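Local atomic coordinates of prenylcyclase (Actinoplanes teichomyceticus, PDB entry 6IJ1), a protein that probably acts in terpenoid biosynthesis as a prenyl cyclase or prenyltransferase, though its exact reaction is not established. Residues L181-Q184 with E189-A192; P198-A203 with S245-A250; E207-A210 with G214-P217. All blocks are in the same frame, centred on the assembly; numbering follows the deposited sequence.

Contact 1: residues L181-Q184 with E189-A192; sequences LRAQ and EWPA
A183 meets the indole of W190 at the end of helix 173-182. Its CB lies 4.1 Å from W190 CD1, on the five-membered ring. The carbonyl of A183 reaches further along the second segment, with A183 O 3.6 Å from P191 CD. Q184 comes next and carries most of the contact. Its backbone N lies 3.4 Å from W190 NE1, but both are donors and do not pair. Q184 N turns back to L181 O, and W190 NE1 gives its hydrogen to L180 O. The Q184 side chain has CG anti to the backbone N (chi1 -170°) and stays extended, which lays it along one face of the indole. CB starts near the ring fusion, 3.6 Å from W190 CE2. CG sits over the six-membered ring, 3.8 Å from its centroid and 11° off the normal, a CH-pi contact. The terminal amide then stacks over the CH2 and CZ3 side of the same face. The two planes are 7° apart, and Q184 CD is 3.7 Å from W190 CH2. Q184 NE2 bonds to G188 O and A218 O, which hold the amide in this flat position. Q184, G188 and W190 match the QW motif of squalene-hopene cyclases and related terpene cyclases. There, too, a glutamine stacks on a tryptophan just after a helix. The indole is buried among A222 of helix 216-229, A205 and L209 of helix 198-209, and V158 of helix 158-164. Q184 itself rests on A221 of helix 216-229.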
ATOM      1  N   LEU A 181      -1.308   2.466 -17.046  1.00 16.40           N
ATOM      2  CA  LEU A 181      -0.669   3.554 -17.782  1.00 16.40           C
ATOM      3  C   LEU A 181      -1.685   4.588 -18.248  1.00 15.73           C
ATOM      4  O   LEU A 181      -1.411   5.790 -18.160  1.00 18.22           O
ATOM      5  CB  LEU A 181       0.079   2.992 -18.999  1.00 15.85           C
ATOM      6  CG  LEU A 181       1.310   2.182 -18.595  1.00 17.30           C
ATOM      7  CD1 LEU A 181       1.858   1.496 -19.880  1.00 21.26           C
ATOM      8  CD2 LEU A 181       2.452   3.043 -18.011  1.00 18.93           C
ATOM      9  N   ARG A 182      -2.890   4.146 -18.690  1.00 15.94           N
ATOM     10  CA  ARG A 182      -3.885   5.105 -19.146  1.00 18.93           C
ATOM     11  C   ARG A 182      -4.433   5.960 -17.994  1.00 17.31           C
ATOM     12  O   ARG A 182      -4.941   7.073 -18.228  1.00 21.56           O
ATOM     13  CB  ARG A 182      -5.058   4.385 -19.828  1.00 24.27           C
ATOM     14  CG  ARG A 182      -4.724   3.990 -21.281  1.00 30.07           C
ATOM     15  CD  ARG A 182      -5.995   3.489 -22.009  1.00 37.81           C
ATOM     16  NE  ARG A 182      -6.492   2.262 -21.405  1.00 39.64           N
ATOM     17  CZ  ARG A 182      -6.079   1.041 -21.748  1.00 33.48           C
ATOM     18  NH1 ARG A 182      -5.184   0.880 -22.715  1.00 37.87           N
ATOM     19  NH2 ARG A 182      -6.579  -0.019 -21.130  1.00 37.14           N
ATOM     20  N   ALA A 183      -4.297   5.500 -16.743  1.00 16.88           N
ATOM     21  CA  ALA A 183      -4.800   6.271 -15.613  1.00 16.00           C
ATOM     22  C   ALA A 183      -3.814   7.336 -15.106  1.00 15.34           C
ATOM     23  O   ALA A 183      -4.163   8.111 -14.187  1.00 17.03           O
ATOM     24  CB  ALA A 183      -5.163   5.298 -14.494  1.00 16.35           C
ATOM     25  N   GLN A 184      -2.598   7.397 -15.621  1.00 15.17           N
ATOM     26  CA  GLN A 184      -1.657   8.416 -15.170  1.00 14.02           C
ATOM     27  C   GLN A 184      -2.154   9.792 -15.587  1.00 16.55           C
ATOM     28  O   GLN A 184      -2.621   9.974 -16.708  1.00 19.63           O
ATOM     29  CB  GLN A 184      -0.258   8.183 -15.773  1.00 16.92           C
ATOM     30  CG  GLN A 184       0.802   9.051 -15.162  1.00 16.06           C
ATOM     31  CD  GLN A 184       2.187   8.791 -15.736  1.00 16.07           C
ATOM     32  OE1 GLN A 184       2.313   8.211 -16.856  1.00 18.66           O
ATOM     33  NE2 GLN A 184       3.219   9.168 -14.997  1.00 16.02           N
ATOM     34  N   GLU A 189       1.371  12.148 -11.866  1.00 16.76           N
ATOM     35  CA  GLU A 189       0.963  11.296 -10.766  1.00 16.38           C
ATOM     36  C   GLU A 189      -0.198  10.403 -11.122  1.00 16.02           C
ATOM     37  O   GLU A 189      -0.943  10.607 -12.087  1.00 17.78           O
ATOM     38  CB  GLU A 189       0.575  12.155  -9.556  1.00 19.32           C
ATOM     39  CG  GLU A 189      -0.821  12.711  -9.542  1.00 22.82           C
ATOM     40  CD  GLU A 189      -0.984  14.007 -10.326  1.00 25.57           C
ATOM     41  OE1 GLU A 189      -0.245  14.280 -11.321  1.00 22.79           O
ATOM     42  OE2 GLU A 189      -1.898  14.768  -9.910  1.00 26.58           O
ATOM     43  N   TRP A 190      -0.408   9.401 -10.260  1.00 14.63           N
ATOM     44  CA  TRP A 190      -1.620   8.610 -10.340  1.00 14.49           C
ATOM     45  C   TRP A 190      -2.517   8.937  -9.167  1.00 15.06           C
ATOM     46  O   TRP A 190      -2.020   9.086  -8.055  1.00 17.46           O
ATOM     47  CB  TRP A 190      -1.327   7.119 -10.281  1.00 14.57           C
ATOM     48  CG  TRP A 190      -0.799   6.499 -11.581  1.00 14.09           C
ATOM     49  CD1 TRP A 190      -1.573   5.864 -12.508  1.00 15.21           C
ATOM     50  CD2 TRP A 190       0.561   6.417 -12.050  1.00 14.37           C
ATOM     51  NE1 TRP A 190      -0.790   5.382 -13.533  1.00 15.48           N
ATOM     52  CE2 TRP A 190       0.519   5.718 -13.299  1.00 15.15           C
ATOM     53  CE3 TRP A 190       1.781   6.930 -11.599  1.00 15.66           C
ATOM     54  CZ2 TRP A 190       1.647   5.452 -14.060  1.00 15.72           C
ATOM     55  CZ3 TRP A 190       2.949   6.624 -12.335  1.00 15.98           C
ATOM     56  CH2 TRP A 190       2.852   5.897 -13.568  1.00 16.53           C
ATOM     57  N   PRO A 191      -3.814   8.947  -9.366  1.00 16.32           N
ATOM     58  CA  PRO A 191      -4.742   9.147  -8.265  1.00 16.86           C
ATOM     59  C   PRO A 191      -4.936   7.851  -7.481  1.00 16.57           C
ATOM     60  O   PRO A 191      -4.613   6.769  -7.946  1.00 15.35           O
ATOM     61  CB  PRO A 191      -6.018   9.536  -9.012  1.00 19.57           C
ATOM     62  CG  PRO A 191      -5.963   8.670 -10.218  1.00 20.10           C
ATOM     63  CD  PRO A 191      -4.518   8.760 -10.662  1.00 17.40           C
ATOM     64  N   ALA A 192      -5.482   7.982  -6.266  1.00 15.59           N
ATOM     65  CA  ALA A 192      -5.751   6.850  -5.387  1.00 14.92           C
ATOM     66  C   ALA A 192      -7.236   6.874  -5.049  1.00 14.82           C
ATOM     67  O   ALA A 192      -7.841   7.944  -4.979  1.00 17.62           O
ATOM     68  CB  ALA A 192      -4.959   6.930  -4.076  1.00 17.50           C
TER

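Contact 2: residues P198-A203 with S245-A250; sequences PELSTA and SPFATA
L200 and F247 supply the apolar part of this buried helix-helix contact. L200 CD2 approaches F247 CZ at 3.9 Å, at a slant to the ring. F247 brings the end of its ring, not its base, to the leucine. W195 meets the same ring, with the planes at about 30°.

The second kind is a polar side chain packed on backbone and methyl. E199 CG lies 3.7 Å from A248 O, and E199 CD is 4.1 Å from A248 CB. A bend at chi2 (79°) folds the carboxylate beside the alanine. E199 OE2 makes a salt bridge to R229, so this buried charge has a mate. The two helices, 198-209 and 246-256, are separated in sequence by helix 216-229. This fits neighbouring inner helices of an alpha-alpha barrel, as in terpene cyclases of the squalene-hopene type.

Hydrogen bonds act within each segment, not across. S245 N-caps helix 246-256: A248 N donates to S245 OG at 3.0 Å, nearly straight at 174°. S245 O takes T249 N and T249 OG1 from opposite faces of its plane. T202 OG1 likewise bonds to P198 O at 2.8 Å, from above the carbonyl plane.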
ATOM      1  N   PRO A 198      -1.811  11.080  -3.072  1.00 14.50           N
ATOM      2  CA  PRO A 198      -1.524  10.445  -4.369  1.00 14.79           C
ATOM      3  C   PRO A 198      -0.101   9.954  -4.457  1.00 14.40           C
ATOM      4  O   PRO A 198       0.200   9.167  -5.381  1.00 15.33           O
ATOM      5  CB  PRO A 198      -1.796  11.567  -5.372  1.00 17.78           C
ATOM      6  CG  PRO A 198      -1.535  12.838  -4.599  1.00 19.73           C
ATOM      7  CD  PRO A 198      -2.104  12.507  -3.199  1.00 15.44           C
ATOM      8  N   GLU A 199       0.779  10.367  -3.530  1.00 13.62           N
ATOM      9  CA  GLU A 199       2.087   9.729  -3.484  1.00 14.18           C
ATOM     10  C   GLU A 199       1.995   8.214  -3.328  1.00 14.16           C
ATOM     11  O   GLU A 199       2.914   7.508  -3.744  1.00 14.60           O
ATOM     12  CB  GLU A 199       2.906  10.305  -2.318  1.00 14.19           C
ATOM     13  CG  GLU A 199       3.310  11.819  -2.483  1.00 14.63           C
ATOM     14  CD  GLU A 199       2.201  12.801  -2.150  1.00 15.99           C
ATOM     15  OE1 GLU A 199       1.054  12.429  -1.834  1.00 16.69           O
ATOM     16  OE2 GLU A 199       2.494  14.024  -2.277  1.00 19.41           O
ATOM     17  N   LEU A 200       0.956   7.688  -2.665  1.00 13.60           N
ATOM     18  CA  LEU A 200       0.871   6.251  -2.477  1.00 12.70           C
ATOM     19  C   LEU A 200       0.638   5.544  -3.795  1.00 13.42           C
ATOM     20  O   LEU A 200       1.430   4.647  -4.137  1.00 13.03           O
ATOM     21  CB  LEU A 200      -0.231   5.967  -1.442  1.00 12.99           C
ATOM     22  CG  LEU A 200      -0.581   4.516  -1.111  1.00 14.78           C
ATOM     23  CD1 LEU A 200      -1.376   3.710  -2.277  1.00 15.43           C
ATOM     24  CD2 LEU A 200       0.637   3.744  -0.650  1.00 14.26           C
ATOM     25  N   SER A 201      -0.398   5.941  -4.555  1.00 14.18           N
ATOM     26  CA  SER A 201      -0.641   5.270  -5.839  1.00 13.91           C
ATOM     27  C   SER A 201       0.535   5.476  -6.773  1.00 15.22           C
ATOM     28  O   SER A 201       0.932   4.568  -7.505  1.00 14.54           O
ATOM     29  CB  SER A 201      -1.935   5.807  -6.450  1.00 17.34           C
ATOM     30  OG  SER A 201      -2.025   7.249  -6.202  1.00 20.76           O
ATOM     31  N   THR A 202       1.149   6.668  -6.716  1.00 12.69           N
ATOM     32  CA  THR A 202       2.252   6.963  -7.645  1.00 12.27           C
ATOM     33  C   THR A 202       3.469   6.107  -7.359  1.00 13.51           C
ATOM     34  O   THR A 202       4.111   5.550  -8.302  1.00 14.37           O
ATOM     35  CB  THR A 202       2.582   8.474  -7.589  1.00 12.50           C
ATOM     36  OG1 THR A 202       1.393   9.174  -7.936  1.00 14.37           O
ATOM     37  CG2 THR A 202       3.718   8.851  -8.568  1.00 14.18           C
ATOM     38  N   ALA A 203       3.866   6.007  -6.080  1.00 11.96           N
ATOM     39  CA  ALA A 203       5.035   5.204  -5.736  1.00 13.19           C
ATOM     40  C   ALA A 203       4.821   3.733  -6.051  1.00 13.31           C
ATOM     41  O   ALA A 203       5.713   3.083  -6.594  1.00 14.82           O
ATOM     42  CB  ALA A 203       5.381   5.367  -4.234  1.00 13.68           C
ATOM     43  N   SER A 245       4.518  14.921   6.184  1.00 13.33           N
ATOM     44  CA  SER A 245       3.934  13.575   6.378  1.00 11.57           C
ATOM     45  C   SER A 245       5.033  12.534   6.181  1.00 12.22           C
ATOM     46  O   SER A 245       5.590  12.487   5.110  1.00 13.43           O
ATOM     47  CB  SER A 245       2.824  13.350   5.386  1.00 12.46           C
ATOM     48  OG  SER A 245       2.490  11.975   5.304  1.00 12.87           O
ATOM     49  N   PRO A 246       5.421  11.754   7.204  1.00 11.48           N
ATOM     50  CA  PRO A 246       6.415  10.715   6.994  1.00 12.62           C
ATOM     51  C   PRO A 246       5.939   9.775   5.879  1.00 12.77           C
ATOM     52  O   PRO A 246       6.725   9.405   5.062  1.00 13.64           O
ATOM     53  CB  PRO A 246       6.460  10.002   8.352  1.00 13.16           C
ATOM     54  CG  PRO A 246       6.058  11.071   9.333  1.00 14.78           C
ATOM     55  CD  PRO A 246       5.013  11.887   8.601  1.00 13.69           C
ATOM     56  N   PHE A 247       4.649   9.438   5.865  1.00 12.09           N
ATOM     57  CA  PHE A 247       4.144   8.530   4.816  1.00 12.23           C
ATOM     58  C   PHE A 247       4.330   9.135   3.427  1.00 13.20           C
ATOM     59  O   PHE A 247       4.901   8.486   2.520  1.00 13.29           O
ATOM     60  CB  PHE A 247       2.658   8.307   5.155  1.00 12.75           C
ATOM     61  CG  PHE A 247       1.940   7.299   4.315  1.00 11.78           C
ATOM     62  CD1 PHE A 247       2.246   5.937   4.437  1.00 12.86           C
ATOM     63  CD2 PHE A 247       0.944   7.702   3.465  1.00 11.74           C
ATOM     64  CE1 PHE A 247       1.480   4.988   3.712  1.00 13.40           C
ATOM     65  CE2 PHE A 247       0.155   6.746   2.718  1.00 11.55           C
ATOM     66  CZ  PHE A 247       0.455   5.407   2.863  1.00 12.45           C
ATOM     67  N   ALA A 248       3.833  10.362   3.228  1.00 12.93           N
ATOM     68  CA  ALA A 248       3.906  10.942   1.884  1.00 11.79           C
ATOM     69  C   ALA A 248       5.340  11.234   1.492  1.00 13.38           C
ATOM     70  O   ALA A 248       5.678  11.173   0.287  1.00 13.41           O
ATOM     71  CB  ALA A 248       3.064  12.213   1.812  1.00 14.27           C
ATOM     72  N   THR A 249       6.189  11.611   2.468  1.00 13.17           N
ATOM     73  CA  THR A 249       7.593  11.896   2.166  1.00 11.90           C
ATOM     74  C   THR A 249       8.299  10.620   1.694  1.00 13.39           C
ATOM     75  O   THR A 249       9.061  10.637   0.715  1.00 13.65           O
ATOM     76  CB  THR A 249       8.266  12.470   3.434  1.00 12.80           C
ATOM     77  OG1 THR A 249       7.594  13.664   3.754  1.00 13.52           O
ATOM     78  CG2 THR A 249       9.736  12.842   3.162  1.00 13.69           C
ATOM     79  N   ALA A 250       8.081   9.510   2.399  1.00 13.13           N
ATOM     80  CA  ALA A 250       8.681   8.238   2.016  1.00 13.02           C
ATOM     81  C   ALA A 250       8.215   7.792   0.634  1.00 13.97           C
ATOM     82  O   ALA A 250       9.035   7.335  -0.192  1.00 13.74           O
ATOM     83  CB  ALA A 250       8.303   7.174   3.055  1.00 14.31           C
TER

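Contact 3: residues E207-A210 with G214-P217; sequences ESLA and GTEP. With IMD (imidazole), chain B.
T215 points its side chain at L209, and its two branches do different work. The hydroxyl donates to the backbone carbonyl: T215 OG1 to L209 O is 2.7 Å. It comes from above the carbonyl plane, 53° out of it. The methyl goes to the leucine side chain, with T215 CG2 3.6 Å from L209 CD2. The two side chains meet at a slant, and T215 CB lies 3.8 Å from L209 CB. With chi1 at 70°, OG1 stands between the backbone N and the carbonyl carbon, which turns it to L209 O and leaves CG2 for the leucine methyl. R219 NE donates to T215 OG1, and V212 O is a second carbonyl that can share the hydroxyl proton. A valine in place of T215 would probably leave L209 O, V212 O and R219 NE without their hydroxyl partner. S208 faces another way: an imidazole, probably from the crystallisation liquor, makes a weak bond from N1 to S208 OG at 3.1 Å. E207 OE1 makes a salt bridge to R254. T215 lies between helices 198-209 and 216-229, and the second runs back along the first. The arrangement is that of the tight turn of an alpha-alpha hairpin.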
ATOM      1  N   GLU A 207       7.062   1.576  -8.942  1.00 13.92           N
ATOM      2  CA  GLU A 207       7.795   0.388  -8.553  1.00 13.77           C
ATOM      3  C   GLU A 207       7.250  -0.850  -9.276  1.00 15.70           C
ATOM      4  O   GLU A 207       8.028  -1.704  -9.736  1.00 16.56           O
ATOM      5  CB  GLU A 207       7.715   0.212  -7.025  1.00 16.20           C
ATOM      6  CG  GLU A 207       8.543   1.333  -6.322  1.00 18.27           C
ATOM      7  CD  GLU A 207       8.579   1.203  -4.840  1.00 23.56           C
ATOM      8  OE1 GLU A 207       7.860   0.332  -4.297  1.00 23.64           O
ATOM      9  OE2 GLU A 207       9.297   1.979  -4.198  1.00 19.19           O
ATOM     10  N   SER A 208       5.924  -0.956  -9.392  1.00 14.17           N
ATOM     11  CA  SER A 208       5.350  -2.072 -10.144  1.00 14.62           C
ATOM     12  C   SER A 208       5.755  -2.047 -11.599  1.00 17.10           C
ATOM     13  O   SER A 208       6.027  -3.125 -12.174  1.00 18.71           O
ATOM     14  CB  SER A 208       3.834  -2.016 -10.056  1.00 14.89           C
ATOM     15  OG  SER A 208       3.435  -2.440  -8.718  1.00 14.99           O
ATOM     16  N   LEU A 209       5.728  -0.853 -12.214  1.00 16.80           N
ATOM     17  CA  LEU A 209       5.970  -0.717 -13.657  1.00 17.45           C
ATOM     18  C   LEU A 209       7.442  -0.857 -13.973  1.00 19.98           C
ATOM     19  O   LEU A 209       7.787  -1.094 -15.157  1.00 19.87           O
ATOM     20  CB  LEU A 209       5.431   0.625 -14.150  1.00 17.33           C
ATOM     21  CG  LEU A 209       3.906   0.915 -14.226  1.00 19.48           C
ATOM     22  CD1 LEU A 209       3.486   2.389 -14.293  1.00 22.52           C
ATOM     23  CD2 LEU A 209       3.188   0.178 -15.379  1.00 22.62           C
ATOM     24  N   ALA A 210       8.324  -0.731 -12.983  1.00 20.02           N
ATOM     25  CA  ALA A 210       9.765  -0.858 -13.263  1.00 19.53           C
ATOM     26  C   ALA A 210      10.091  -2.252 -13.729  1.00 20.74           C
ATOM     27  O   ALA A 210      11.144  -2.471 -14.305  1.00 23.53           O
ATOM     28  CB  ALA A 210      10.557  -0.520 -12.019  1.00 23.89           C
ATOM     29  N   GLY A 214       8.476  -0.775 -21.711  1.00 22.47           N
ATOM     30  CA  GLY A 214       7.532   0.185 -22.232  1.00 22.02           C
ATOM     31  C   GLY A 214       6.975   1.200 -21.236  1.00 21.03           C
ATOM     32  O   GLY A 214       6.150   2.055 -21.617  1.00 25.28           O
ATOM     33  N   THR A 215       7.435   1.181 -19.998  1.00 20.66           N
ATOM     34  CA  THR A 215       6.880   2.055 -18.978  1.00 17.36           C
ATOM     35  C   THR A 215       7.852   3.129 -18.552  1.00 21.03           C
ATOM     36  O   THR A 215       7.544   3.921 -17.636  1.00 17.17           O
ATOM     37  CB  THR A 215       6.454   1.231 -17.747  1.00 18.17           C
ATOM     38  OG1 THR A 215       7.641   0.755 -17.099  1.00 21.90           O
ATOM     39  CG2 THR A 215       5.519   0.095 -18.112  1.00 21.77           C
ATOM     40  N   GLU A 216       9.026   3.235 -19.205  1.00 17.95           N
ATOM     41  CA  GLU A 216       9.978   4.255 -18.778  1.00 17.36           C
ATOM     42  C   GLU A 216       9.438   5.687 -18.928  1.00 16.73           C
ATOM     43  O   GLU A 216       9.688   6.508 -18.023  1.00 16.96           O
ATOM     44  CB  GLU A 216      11.326   4.128 -19.538  1.00 19.42           C
ATOM     45  CG  GLU A 216      11.911   2.743 -19.438  1.00 18.79           C
ATOM     46  CD  GLU A 216      11.414   1.773 -20.550  1.00 27.55           C
ATOM     47  OE1 GLU A 216      10.350   2.062 -21.180  1.00 26.64           O
ATOM     48  OE2 GLU A 216      12.097   0.723 -20.780  1.00 30.96           O
ATOM     49  N   PRO A 217       8.718   6.076 -19.994  1.00 15.89           N
ATOM     50  CA  PRO A 217       8.195   7.440 -20.049  1.00 16.27           C
ATOM     51  C   PRO A 217       7.293   7.755 -18.843  1.00 16.80           C
ATOM     52  O   PRO A 217       7.436   8.793 -18.265  1.00 17.87           O
ATOM     53  CB  PRO A 217       7.431   7.448 -21.377  1.00 17.68           C
ATOM     54  CG  PRO A 217       8.150   6.396 -22.195  1.00 16.99           C
ATOM     55  CD  PRO A 217       8.477   5.303 -21.204  1.00 17.33           C
TER
HETATM   56  N1  IMD B 401       4.582  -2.099  -5.904  1.00 17.87           N
HETATM   57  C2  IMD B 401       5.238  -1.711  -4.756  1.00 18.39           C
HETATM   58  N3  IMD B 401       4.628  -2.320  -3.705  1.00 18.33           N
HETATM   59  C4  IMD B 401       3.643  -3.104  -4.205  1.00 15.56           C
HETATM   60  C5  IMD B 401       3.576  -2.991  -5.585  1.00 14.26           C

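How the contacts relate
Contact 2 is buried among helices, its centre about 10 Å from the centre of the chain. Contact 3 is also buried where it touches, but lies further out, its centre about 18 Å from that point. Contact 1 is a surface contact around one buried indole. Helix 198-209 joins all three. It supplies one side of contacts 2 and 3 and reaches contact 1 from its flank: S201 OG and T202 OG1 bond to W190 O and N, and L209 CD1 packs on W190 CZ2. The chemistry differs with place. Contact 1 relies on stacking and contact 2 on packing without cross-bonds. Contact 3 alone has a hydrogen bond between its segments, at the turn between two helices.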